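Transketolase (Campylobacter jejuni, PDB 3L84) belongs to the transketolase family of thiamine-diphosphate-binding enzymes, forming a two-chain assembly in which each chain contains three alpha/beta domains. Local coordinates at residues 12-17 / 35-40; 29-34 / 66-71; 127-132 / 402-407; 356-361 / 408-413; 534-539 / 618-623. All blocks are in the same frame, centred on the assembly; numbering follows the deposited sequence. Where two conformers were deposited one is given.

Contact 1. Residues 12-17 / 35-40; sequences TLRFLS and LADILS
R14 of helix 3-24 grips D37 of helix 30-42 end-on in a buried salt bridge: R14 NH1 lies 3.1 Å from D37 OD1, and R14 NH2 lies 2.9 Å from D37 OD2. Both oxygens sit near the guanidinium plane, yet both nitrogens come from above the carboxylate plane, the two groups being turned 54° apart. A36 CB lies over the centre of one guanidinium face and also touches R14 CG at 3.6 Å, so one methyl meets both the start and the head of the arginine chain. L13 packs beside it, L13 CB standing 4.3 Å from A36 CB. With CG anti to the carbonyl carbon (chi1 -69°), the leucine sends L13 CD1 to within 4.3 Å of L39 CB and, in the conformer given, 3.4 Å of S40 OG. Further bonds run from R14 to N11, L33 O and K244 O, and from D37 OD2 to H215 ND1, so both charged groups have additional partners. Within the thiamine diphosphate binding domain, segments 12-17 and 35-40 run at 128° to each other, with helix 69-79 packed on L13 through L78 and helix 262-272 lying against F15.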
# COMPACT_ATOMS: atom_id res chain seq x y z
N THR A 12 -17.87 6.03 34.44
CA THR A 12 -17.62 7.44 34.11
C THR A 12 -17.08 7.52 32.70
O THR A 12 -17.54 8.32 31.88
CB THR A 12 -16.67 8.10 35.12
OG1 THR A 12 -17.27 8.05 36.43
CG2 THR A 12 -16.42 9.57 34.75
N LEU A 13 -16.08 6.70 32.40
CA LEU A 13 -15.54 6.65 31.03
C LEU A 13 -16.60 6.24 30.02
O LEU A 13 -16.65 6.82 28.92
CB LEU A 13 -14.34 5.71 30.95
CG LEU A 13 -13.03 6.10 31.64
CD1 LEU A 13 -12.14 4.86 31.82
CD2 LEU A 13 -12.30 7.22 30.89
N ARG A 14 -17.41 5.23 30.33
CA ARG A 14 -18.46 4.79 29.41
C ARG A 14 -19.40 5.92 29.08
O ARG A 14 -19.73 6.14 27.90
CB ARG A 14 -19.31 3.67 30.01
CG ARG A 14 -18.63 2.32 30.16
CD ARG A 14 -19.66 1.25 30.53
NE ARG A 14 -19.04 -0.03 30.28
CZ ARG A 14 -18.23 -0.67 31.09
NH1 ARG A 14 -18.05 -0.34 32.35
NH2 ARG A 14 -17.58 -1.73 30.60
N PHE A 15 -19.85 6.66 30.08
CA PHE A 15 -20.92 7.65 29.82
C PHE A 15 -20.40 8.97 29.26
O PHE A 15 -21.08 9.59 28.45
CB PHE A 15 -21.83 7.83 31.03
CG PHE A 15 -22.50 6.53 31.43
CD1 PHE A 15 -23.16 5.75 30.47
CD2 PHE A 15 -22.49 6.09 32.74
CE1 PHE A 15 -23.77 4.55 30.81
CE2 PHE A 15 -23.10 4.88 33.08
CZ PHE A 15 -23.71 4.12 32.12
N LEU A 16 -19.15 9.34 29.56
CA LEU A 16 -18.54 10.45 28.81
C LEU A 16 -18.45 10.09 27.34
O LEU A 16 -18.81 10.88 26.47
CB LEU A 16 -17.15 10.81 29.37
CG LEU A 16 -17.08 11.55 30.70
CD1 LEU A 16 -15.65 11.87 31.04
CD2 LEU A 16 -17.91 12.87 30.67
N SER A 17 -18.01 8.89 27.05
CA SER A 17 -17.84 8.45 25.65
C SER A 17 -19.18 8.39 24.95
O SER A 17 -19.33 8.90 23.82
CB SER A 17 -17.20 7.06 25.60
OG SER A 17 -15.88 7.05 26.16
N LEU A 35 -14.11 -1.37 26.29
CA LEU A 35 -12.74 -1.19 26.76
C LEU A 35 -12.66 -0.43 28.09
O LEU A 35 -11.57 -0.28 28.67
CB LEU A 35 -11.89 -0.47 25.72
CG LEU A 35 -11.57 -1.30 24.48
CD1 LEU A 35 -11.00 -0.38 23.40
CD2 LEU A 35 -10.62 -2.40 24.84
N ALA A 36 -13.78 0.05 28.61
CA ALA A 36 -13.74 0.96 29.75
C ALA A 36 -13.21 0.34 31.04
O ALA A 36 -12.52 1.02 31.81
CB ALA A 36 -15.10 1.58 30.00
N ASP A 37 -13.49 -0.95 31.24
CA ASP A 37 -12.99 -1.61 32.43
C ASP A 37 -11.46 -1.78 32.35
O ASP A 37 -10.74 -1.54 33.33
CB ASP A 37 -13.69 -2.95 32.65
CG ASP A 37 -15.19 -2.81 32.79
OD1 ASP A 37 -15.66 -1.89 33.50
OD2 ASP A 37 -15.93 -3.58 32.15
N ILE A 38 -10.97 -2.20 31.19
CA ILE A 38 -9.54 -2.32 30.96
C ILE A 38 -8.83 -0.99 31.19
O ILE A 38 -7.81 -0.95 31.86
CB ILE A 38 -9.26 -2.87 29.55
CG1 ILE A 38 -9.72 -4.34 29.44
CG2 ILE A 38 -7.77 -2.69 29.17
CD1 ILE A 38 -9.87 -4.86 27.99
N LEU A 39 -9.34 0.09 30.59
CA LEU A 39 -8.67 1.40 30.76
C LEU A 39 -8.69 1.88 32.20
O LEU A 39 -7.73 2.47 32.66
CB LEU A 39 -9.25 2.42 29.77
CG LEU A 39 -8.46 3.73 29.72
CD1 LEU A 39 -6.99 3.57 29.36
CD2 LEU A 39 -9.14 4.68 28.71
N SER A 40 -9.78 1.63 32.91
CA SER A 40 -9.83 2.00 34.30
C SER A 40 -8.73 1.35 35.12
O SER A 40 -8.06 2.00 35.90
CB SER A 40 -11.19 1.64 34.85
OG SER A 40 -12.13 2.47 34.21

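Contact 2. Residues 29-34 / 66-71; sequences PGAPLG and GHASAL
The backbones come nearest at P32 and L71, their CA atoms 5.1 Å apart, where the opening turn of helix 30-42 meets the start of helix 69-79. P32 has the largest share of the contact. Its ring carbons meet L71 and A68, with P32 CB 3.8 Å from L71 CB and P32 CD 4.2 Å from A68 CB. L71 holds CG anti to the backbone N (chi1 -178°), which lays its fork over the P32 backbone: L71 CD2 stands 3.9 Å from P32 O. Beside the proline, A31 points its methyl toward the other segment and lies 4.4 Å, CB to CB, from A68, the N-cap residue of helix 69-79. The same A31 CB meets the edge of the H67 imidazole, near its plane, at 4.0 Å from H67 CE1. The H67 ring also meets those of H28 and H256. Around this patch, S17 of helix 3-24 touches both P32 and L71, while F63 of strand 60-63 packs on A68 and L71. The contact is built largely from apolar carbons, without polar bonds between the segments; the small A31 and A68 and the compact proline ring are consistent with the close approach of two helix starts, and the fit rests on shape and on burying apolar surface.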
# COMPACT_ATOMS: atom_id res chain seq x y z
N PRO A 29 -19.29 4.30 19.69
CA PRO A 29 -19.42 4.14 21.15
C PRO A 29 -19.19 2.72 21.67
O PRO A 29 -18.93 2.53 22.88
CB PRO A 29 -20.88 4.52 21.39
CG PRO A 29 -21.55 4.08 20.14
CD PRO A 29 -20.59 4.28 19.01
N GLY A 30 -19.30 1.72 20.79
CA GLY A 30 -19.27 0.33 21.24
C GLY A 30 -17.96 -0.11 21.83
O GLY A 30 -17.94 -0.72 22.90
N ALA A 31 -16.88 0.18 21.12
CA ALA A 31 -15.55 -0.15 21.66
C ALA A 31 -15.18 0.62 22.94
O ALA A 31 -14.65 0.01 23.86
CB ALA A 31 -14.46 -0.06 20.58
N PRO A 32 -15.46 1.92 23.02
CA PRO A 32 -15.26 2.61 24.31
C PRO A 32 -15.91 1.90 25.48
O PRO A 32 -15.30 1.74 26.54
CB PRO A 32 -15.86 3.98 24.04
CG PRO A 32 -15.49 4.19 22.56
CD PRO A 32 -15.69 2.86 21.91
N LEU A 33 -17.16 1.46 25.29
CA LEU A 33 -17.87 0.75 26.35
C LEU A 33 -17.24 -0.61 26.63
O LEU A 33 -17.17 -1.02 27.79
CB LEU A 33 -19.36 0.62 26.03
CG LEU A 33 -20.25 1.73 26.58
CD1 LEU A 33 -19.84 3.12 26.08
CD2 LEU A 33 -21.70 1.46 26.22
N GLY A 34 -16.78 -1.29 25.59
CA GLY A 34 -16.13 -2.58 25.74
C GLY A 34 -14.79 -2.51 26.42
O GLY A 34 -14.40 -3.46 27.07
N GLY A 66 -8.27 3.91 16.23
CA GLY A 66 -8.48 5.35 16.47
C GLY A 66 -9.95 5.69 16.54
O GLY A 66 -10.32 6.73 17.08
N HIS A 67 -10.80 4.82 16.01
CA HIS A 67 -12.24 4.98 16.13
C HIS A 67 -12.69 5.10 17.57
O HIS A 67 -13.75 5.68 17.79
CB HIS A 67 -13.02 3.89 15.40
CG HIS A 67 -12.66 2.52 15.83
ND1 HIS A 67 -13.28 1.86 16.87
CD2 HIS A 67 -11.69 1.69 15.39
CE1 HIS A 67 -12.73 0.66 17.01
NE2 HIS A 67 -11.74 0.55 16.14
N ALA A 68 -11.94 4.56 18.53
CA ALA A 68 -12.27 4.64 19.94
C ALA A 68 -11.79 5.94 20.61
O ALA A 68 -11.63 6.01 21.85
CB ALA A 68 -11.73 3.38 20.67
N SER A 69 -11.60 6.97 19.80
CA SER A 69 -11.17 8.28 20.23
C SER A 69 -11.96 8.84 21.41
O SER A 69 -11.36 9.49 22.25
CB SER A 69 -11.24 9.23 19.04
OG SER A 69 -12.55 9.25 18.53
N ALA A 70 -13.27 8.63 21.48
CA ALA A 70 -14.01 9.22 22.57
C ALA A 70 -13.51 8.72 23.93
O ALA A 70 -13.49 9.45 24.92
CB ALA A 70 -15.52 8.93 22.42
N LEU A 71 -13.12 7.47 23.98
CA LEU A 71 -12.60 6.90 25.23
C LEU A 71 -11.25 7.52 25.59
O LEU A 71 -10.99 7.86 26.74
CB LEU A 71 -12.46 5.38 25.13
CG LEU A 71 -11.96 4.66 26.38
CD1 LEU A 71 -12.97 4.79 27.51
CD2 LEU A 71 -11.64 3.15 26.12

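Contact 3. Residues 127-132 / 402-407; sequences AMAAKK and ARYGIF
Y404 and F407 press two aromatic rings onto A129, A130 and K132 in an interdomain packing contact: helix 118-137 belongs to the thiamine diphosphate binding domain, while the end of helix 391-404 and the turn after it belong to the pyrimidine binding domain. Ring packing on backbone comes first. Y404 has CG anti to the backbone N (chi1 -172°), which places the ring against the helix, the carbonyl carbon of A129 over the centre of one face. F407 CE2 approaches A129 O at 3.4 Å, obliquely to its own ring. Among the methyls, A129 CB touches both rings, Y404 CD1 at 3.7 Å and F407 CE2 at 3.9 Å, and A130 CB touches Y404 alone, 3.9 Å from Y404 CE1. The lysine adds an aliphatic contact, K132 CG to F407 CE1 at 3.7 Å, before its bent chain carries NZ away to the carbonyl oxygens of V380 and G382. I406 CG1 covers one face of the F407 ring, and F401 of helix 391-404 meets that ring edge-to-face. Polar and cationic partners of Y404 lie outside the segments: R60 makes a cation-pi contact with the tyrosine ring, and Y404 OH, 3.5 Å from A130 CA, is hydrogen-bonded to H144 NE2.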
# COMPACT_ATOMS: atom_id res chain seq x y z
N ALA A 127 8.48 0.85 20.97
CA ALA A 127 9.20 -0.11 21.79
C ALA A 127 10.65 -0.28 21.26
O ALA A 127 11.60 -0.34 22.06
CB ALA A 127 8.45 -1.42 21.84
N MSE A 128 10.82 -0.31 19.93
CA MSE A 128 12.18 -0.36 19.37
C MSE A 128 12.93 0.93 19.67
O MSE A 128 14.12 0.92 20.00
CB MSE A 128 12.11 -0.57 17.87
CG MSE A 128 11.62 -1.96 17.47
SE MSE A 128 11.62 -2.37 15.60
CE MSE A 128 13.54 -2.43 15.31
N ALA A 129 12.25 2.06 19.48
CA ALA A 129 12.84 3.38 19.78
C ALA A 129 13.28 3.46 21.23
O ALA A 129 14.37 3.90 21.53
CB ALA A 129 11.87 4.50 19.44
N ALA A 130 12.47 2.94 22.14
CA ALA A 130 12.80 2.94 23.55
C ALA A 130 14.02 2.04 23.81
O ALA A 130 14.89 2.40 24.60
CB ALA A 130 11.61 2.43 24.36
N LYS A 131 14.09 0.87 23.16
CA LYS A 131 15.30 0.07 23.29
C LYS A 131 16.55 0.79 22.80
O LYS A 131 17.62 0.69 23.45
CB LYS A 131 15.15 -1.27 22.58
CG LYS A 131 14.19 -2.23 23.28
CD LYS A 131 14.58 -2.64 24.68
CE LYS A 131 13.66 -3.72 25.26
NZ LYS A 131 14.12 -4.21 26.58
N LYS A 132 16.45 1.54 21.70
CA LYS A 132 17.59 2.30 21.24
C LYS A 132 17.91 3.45 22.19
O LYS A 132 19.09 3.73 22.48
CB LYS A 132 17.38 2.81 19.82
CG LYS A 132 18.59 3.55 19.24
CD LYS A 132 19.84 2.65 19.19
CE LYS A 132 21.09 3.37 18.70
NZ LYS A 132 22.30 2.51 18.76
N ALA A 402 10.18 8.80 14.89
CA ALA A 402 10.14 10.24 14.73
C ALA A 402 9.36 10.96 15.83
O ALA A 402 9.62 12.14 16.11
CB ALA A 402 9.55 10.58 13.34
N ARG A 403 8.40 10.27 16.45
CA ARG A 403 7.62 10.81 17.55
C ARG A 403 8.25 10.54 18.89
O ARG A 403 7.82 11.16 19.88
CB ARG A 403 6.18 10.25 17.53
CG ARG A 403 5.33 10.81 16.41
CD ARG A 403 4.92 12.24 16.69
NE ARG A 403 4.02 12.34 17.85
CZ ARG A 403 3.80 13.42 18.58
NH1 ARG A 403 4.45 14.55 18.38
NH2 ARG A 403 2.90 13.34 19.56
N TYR A 404 9.26 9.67 18.99
CA TYR A 404 9.73 9.26 20.32
C TYR A 404 10.31 10.41 21.12
O TYR A 404 10.04 10.51 22.32
CB TYR A 404 10.75 8.11 20.17
CG TYR A 404 11.14 7.51 21.49
CD1 TYR A 404 10.36 6.55 22.09
CD2 TYR A 404 12.26 7.94 22.17
CE1 TYR A 404 10.66 6.05 23.29
CE2 TYR A 404 12.59 7.44 23.39
CZ TYR A 404 11.79 6.47 23.97
OH TYR A 404 12.11 5.98 25.22
N GLY A 405 11.14 11.23 20.51
CA GLY A 405 11.62 12.46 21.11
C GLY A 405 13.06 12.81 20.76
O GLY A 405 13.45 13.95 20.94
N ILE A 406 13.86 11.84 20.34
CA ILE A 406 15.30 12.03 20.16
C ILE A 406 15.86 11.50 18.81
O ILE A 406 17.10 11.58 18.61
CB ILE A 406 16.09 11.39 21.32
CG1 ILE A 406 15.77 9.89 21.45
CG2 ILE A 406 15.86 12.17 22.62
CD1 ILE A 406 16.77 9.11 22.35
N PHE A 407 15.00 11.03 17.92
CA PHE A 407 15.46 10.35 16.70
C PHE A 407 15.04 11.04 15.42
O PHE A 407 13.99 11.71 15.35
CB PHE A 407 14.98 8.90 16.64
CG PHE A 407 15.46 8.05 17.78
CD1 PHE A 407 16.80 7.79 17.94
CD2 PHE A 407 14.58 7.56 18.71
CE1 PHE A 407 17.26 7.01 18.98
CE2 PHE A 407 15.02 6.77 19.77
CZ PHE A 407 16.39 6.53 19.90

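Contact 4. Residues 356-361 / 408-413; sequences EGFLGG and LPFSAT
Strands 358-362 and 408-414 are neighbours in the parallel sheet of the pyrimidine binding domain, with F358 beside L408 and G360 beside F410. Backbone bonds alternate between the strands. L408 N donates to G357 O at 2.9 Å, and L359 N returns a bond to L408 O. F410 N then reaches L359 O at 3.0 Å, and G361 N reaches F410 O at 3.2 Å. A fifth, A412 N to G361 O, is strongly bent and weak. F358 CA adds a CA-H...O contact to L408 O at 3.3 Å. On the face bearing F358, L408 and F410, the two phenylalanine rings meet obliquely, planes 32° apart, with F358 CE2 3.6 Å from F410 CD2. F410 CG stands between its backbone N and carbonyl carbon (chi1 70°), which folds the ring back over the partner strand. The ring lies over G360, which has no side chain: G360 CA sits 3.7 Å from the F410 ring centroid, nearly on the ring normal, in a CH-pi contact. Helix 340-354 covers this face, L348 touching both rings, and helix 391-404 covers the other, where N398 and A402 pack on P409. Within the sheet, strand 384-386 continues beyond 358-362, and strand 436-440 continues beyond 408-414.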
# COMPACT_ATOMS: atom_id res chain seq x y z
N GLU A 356 23.78 12.14 16.45
CA GLU A 356 23.69 10.92 17.24
C GLU A 356 22.33 10.24 17.18
O GLU A 356 22.24 9.03 17.39
CB GLU A 356 24.11 11.22 18.68
CG GLU A 356 25.62 11.45 18.82
CD GLU A 356 26.02 12.29 20.01
OE1 GLU A 356 25.47 13.38 20.16
OE2 GLU A 356 26.92 11.87 20.80
N GLY A 357 21.27 10.98 16.87
CA GLY A 357 19.95 10.43 16.76
C GLY A 357 19.50 10.06 15.35
O GLY A 357 18.35 9.62 15.19
N PHE A 358 20.35 10.24 14.34
CA PHE A 358 20.03 9.89 12.96
C PHE A 358 20.30 8.42 12.71
O PHE A 358 21.40 7.95 12.90
CB PHE A 358 20.84 10.77 12.02
CG PHE A 358 20.44 10.67 10.59
CD1 PHE A 358 19.49 11.53 10.03
CD2 PHE A 358 21.02 9.71 9.76
CE1 PHE A 358 19.13 11.43 8.70
CE2 PHE A 358 20.67 9.64 8.40
CZ PHE A 358 19.72 10.49 7.90
N LEU A 359 19.30 7.68 12.25
CA LEU A 359 19.44 6.24 12.04
C LEU A 359 18.32 5.80 11.11
O LEU A 359 17.45 6.57 10.75
CB LEU A 359 19.41 5.46 13.37
CG LEU A 359 18.04 5.15 14.01
CD1 LEU A 359 18.27 4.35 15.34
CD2 LEU A 359 17.16 6.34 14.27
N GLY A 360 18.37 4.54 10.70
CA GLY A 360 17.32 4.04 9.82
C GLY A 360 17.76 2.79 9.14
O GLY A 360 18.71 2.11 9.55
N GLY A 361 17.08 2.48 8.05
CA GLY A 361 17.42 1.28 7.32
C GLY A 361 16.54 1.06 6.14
O GLY A 361 15.77 1.96 5.74
N LEU A 408 15.89 10.88 14.41
CA LEU A 408 15.71 11.37 13.04
C LEU A 408 15.81 10.14 12.13
O LEU A 408 16.95 9.76 11.75
CB LEU A 408 16.80 12.38 12.71
CG LEU A 408 16.69 13.68 13.50
CD1 LEU A 408 18.02 14.42 13.51
CD2 LEU A 408 15.60 14.55 12.96
N PRO A 409 14.69 9.50 11.82
CA PRO A 409 14.74 8.22 11.12
C PRO A 409 14.61 8.34 9.61
O PRO A 409 13.96 9.25 9.09
CB PRO A 409 13.55 7.48 11.67
CG PRO A 409 12.53 8.57 11.82
CD PRO A 409 13.33 9.77 12.30
N PHE A 410 15.18 7.36 8.91
CA PHE A 410 14.93 7.19 7.48
C PHE A 410 14.50 5.78 7.17
O PHE A 410 14.93 4.81 7.78
CB PHE A 410 16.14 7.61 6.59
CG PHE A 410 17.34 6.70 6.67
CD1 PHE A 410 17.42 5.55 5.87
CD2 PHE A 410 18.35 6.96 7.56
CE1 PHE A 410 18.53 4.71 5.96
CE2 PHE A 410 19.46 6.13 7.64
CZ PHE A 410 19.54 5.01 6.84
N SER A 411 13.56 5.68 6.21
CA SER A 411 13.01 4.43 5.65
C SER A 411 13.42 4.33 4.21
O SER A 411 13.26 5.31 3.47
CB SER A 411 11.47 4.45 5.69
OG SER A 411 10.99 4.57 7.03
N ALA A 412 13.92 3.18 3.76
CA ALA A 412 14.41 3.02 2.39
C ALA A 412 13.84 1.81 1.71
O ALA A 412 13.75 0.72 2.30
CB ALA A 412 15.96 2.99 2.37
N THR A 413 13.52 1.98 0.43
CA THR A 413 13.18 0.87 -0.46
C THR A 413 13.27 1.37 -1.90
O THR A 413 13.63 2.54 -2.16
CB THR A 413 11.76 0.29 -0.14
OG1 THR A 413 11.51 -0.85 -0.97
CG2 THR A 413 10.63 1.32 -0.32

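Contact 5. Residues 534-539 / 618-623; sequences GSEVWL and FGFSVS
L539 holds CG anti to its backbone N (chi1 169°), and F620 holds its ring carbon CG anti to the carbonyl carbon (chi1 -64°); together these rotations bring the leucine fork to the ring and to the backbone beyond it. L539 CD2 meets the ring edge in plane, 3.8 Å from F620 CD1. The other branch, L539 CD1, turns to the backbone, meeting S621 C at 3.4 Å, and touches V622 CG2 at 4.0 Å. E536 CG lies obliquely by the ring, 4.1 Å from F620 CD1. Its carboxylate turns elsewhere: S535 OG donates to E536 OE2 at 2.6 Å, on the syn side but tilted out of the carboxylate plane, and OE1 forms a salt bridge with R472 and accepts a hydrogen bond from A586 N. The loop carrying F620 leaves helix 611-617 through a Schellman motif, with G619 as the C-prime residue, and S621 then N-caps helix 622-629 through its OG, bonded to K624 N. V584 of strand 580-584 touches E536, L539 and F620. At this partly exposed edge of the C-terminal domain, the two segments meet by van der Waals packing, while the carboxylate and hydroxyls beside it find their bonds within their own segments or further off.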
# COMPACT_ATOMS: atom_id res chain seq x y z
N GLY A 534 15.73 15.29 -12.14
CA GLY A 534 16.50 14.09 -12.03
C GLY A 534 17.24 13.72 -13.28
O GLY A 534 17.91 14.57 -13.90
N SER A 535 17.13 12.46 -13.66
CA SER A 535 17.83 11.88 -14.79
C SER A 535 17.51 12.51 -16.13
O SER A 535 18.24 12.24 -17.08
CB SER A 535 17.61 10.38 -14.86
OG SER A 535 16.21 10.08 -14.86
N GLU A 536 16.46 13.32 -16.24
CA GLU A 536 16.14 13.94 -17.55
C GLU A 536 16.73 15.31 -17.77
O GLU A 536 16.59 15.87 -18.85
CB GLU A 536 14.60 13.94 -17.74
CG GLU A 536 14.08 12.58 -18.12
CD GLU A 536 14.25 11.55 -17.03
OE1 GLU A 536 13.52 11.66 -16.01
OE2 GLU A 536 15.10 10.64 -17.17
N VAL A 537 17.41 15.87 -16.77
CA VAL A 537 17.94 17.23 -16.93
C VAL A 537 19.03 17.28 -18.00
O VAL A 537 19.07 18.18 -18.83
CB VAL A 537 18.45 17.80 -15.56
CG1 VAL A 537 19.17 19.15 -15.76
CG2 VAL A 537 17.29 17.98 -14.62
N TRP A 538 19.92 16.31 -18.00
CA TRP A 538 21.00 16.30 -18.96
C TRP A 538 20.45 16.19 -20.39
O TRP A 538 20.94 16.86 -21.31
CB TRP A 538 21.92 15.13 -18.64
CG TRP A 538 23.17 15.21 -19.37
CD1 TRP A 538 23.58 14.40 -20.39
CD2 TRP A 538 24.23 16.17 -19.16
NE1 TRP A 538 24.83 14.80 -20.83
CE2 TRP A 538 25.24 15.88 -20.09
CE3 TRP A 538 24.40 17.26 -18.28
CZ2 TRP A 538 26.43 16.63 -20.15
CZ3 TRP A 538 25.57 17.99 -18.33
CH2 TRP A 538 26.57 17.68 -19.27
N LEU A 539 19.42 15.36 -20.59
CA LEU A 539 18.79 15.26 -21.91
C LEU A 539 18.31 16.63 -22.37
O LEU A 539 18.43 16.99 -23.55
CB LEU A 539 17.61 14.25 -21.83
CG LEU A 539 16.69 14.24 -23.04
CD1 LEU A 539 17.37 13.78 -24.31
CD2 LEU A 539 15.49 13.32 -22.75
N PHE A 618 11.33 4.54 -25.12
CA PHE A 618 10.37 5.48 -24.58
C PHE A 618 10.64 6.93 -24.99
O PHE A 618 9.93 7.84 -24.55
CB PHE A 618 10.25 5.27 -23.05
CG PHE A 618 9.44 4.06 -22.72
CD1 PHE A 618 8.07 4.09 -22.87
CD2 PHE A 618 10.04 2.87 -22.38
CE1 PHE A 618 7.34 2.93 -22.65
CE2 PHE A 618 9.32 1.72 -22.14
CZ PHE A 618 7.98 1.75 -22.25
N GLY A 619 11.60 7.12 -25.91
CA GLY A 619 11.76 8.42 -26.53
C GLY A 619 12.75 9.35 -25.93
O GLY A 619 12.81 10.51 -26.33
N PHE A 620 13.54 8.89 -24.98
CA PHE A 620 14.47 9.77 -24.25
C PHE A 620 15.81 9.83 -24.94
O PHE A 620 16.77 9.20 -24.53
CB PHE A 620 14.54 9.38 -22.76
CG PHE A 620 13.22 9.58 -22.07
CD1 PHE A 620 12.87 10.84 -21.60
CD2 PHE A 620 12.30 8.56 -21.97
CE1 PHE A 620 11.63 11.06 -21.03
CE2 PHE A 620 11.06 8.78 -21.41
CZ PHE A 620 10.71 10.04 -20.95
N SER A 621 15.80 10.55 -26.06
CA SER A 621 17.02 10.85 -26.83
C SER A 621 16.93 12.29 -27.29
O SER A 621 15.84 12.84 -27.44
CB SER A 621 17.18 9.94 -28.05
OG SER A 621 16.26 10.32 -29.06
N VAL A 622 18.08 12.88 -27.58
CA VAL A 622 18.10 14.25 -28.06
C VAL A 622 17.31 14.36 -29.37
O VAL A 622 16.50 15.28 -29.56
CB VAL A 622 19.56 14.75 -28.24
CG1 VAL A 622 19.60 16.10 -29.01
CG2 VAL A 622 20.20 14.86 -26.88
N SER A 623 17.54 13.46 -30.32
CA SER A 623 16.89 13.59 -31.62
C SER A 623 15.37 13.54 -31.47
O SER A 623 14.66 14.33 -32.10
CB SER A 623 17.36 12.50 -32.58
OG SER A 623 18.72 12.69 -32.93

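Overall arrangement
Contacts 1 and 2 adjoin, their centres about 9 Å apart: both use helix 30-42, and their segments alternate along the chain, knitting helices 3-24, 30-42 and 69-79 into one bundle of the thiamine diphosphate binding domain. Contacts 3 and 4 also touch, centres about 11 Å apart; helix 391-404 and strand 408-414 follow each other through a short turn, and F407 faces both helix 118-137 and the start of strand 358-362. Contact 3 alone spans two domains, tying the first to the pyrimidine binding domain, whose sheet holds contact 4. Contact 5 closes last, in the C-terminal domain, its centre about 62 Å from that of contact 1, across the chain's centre. Together they sample all three domains.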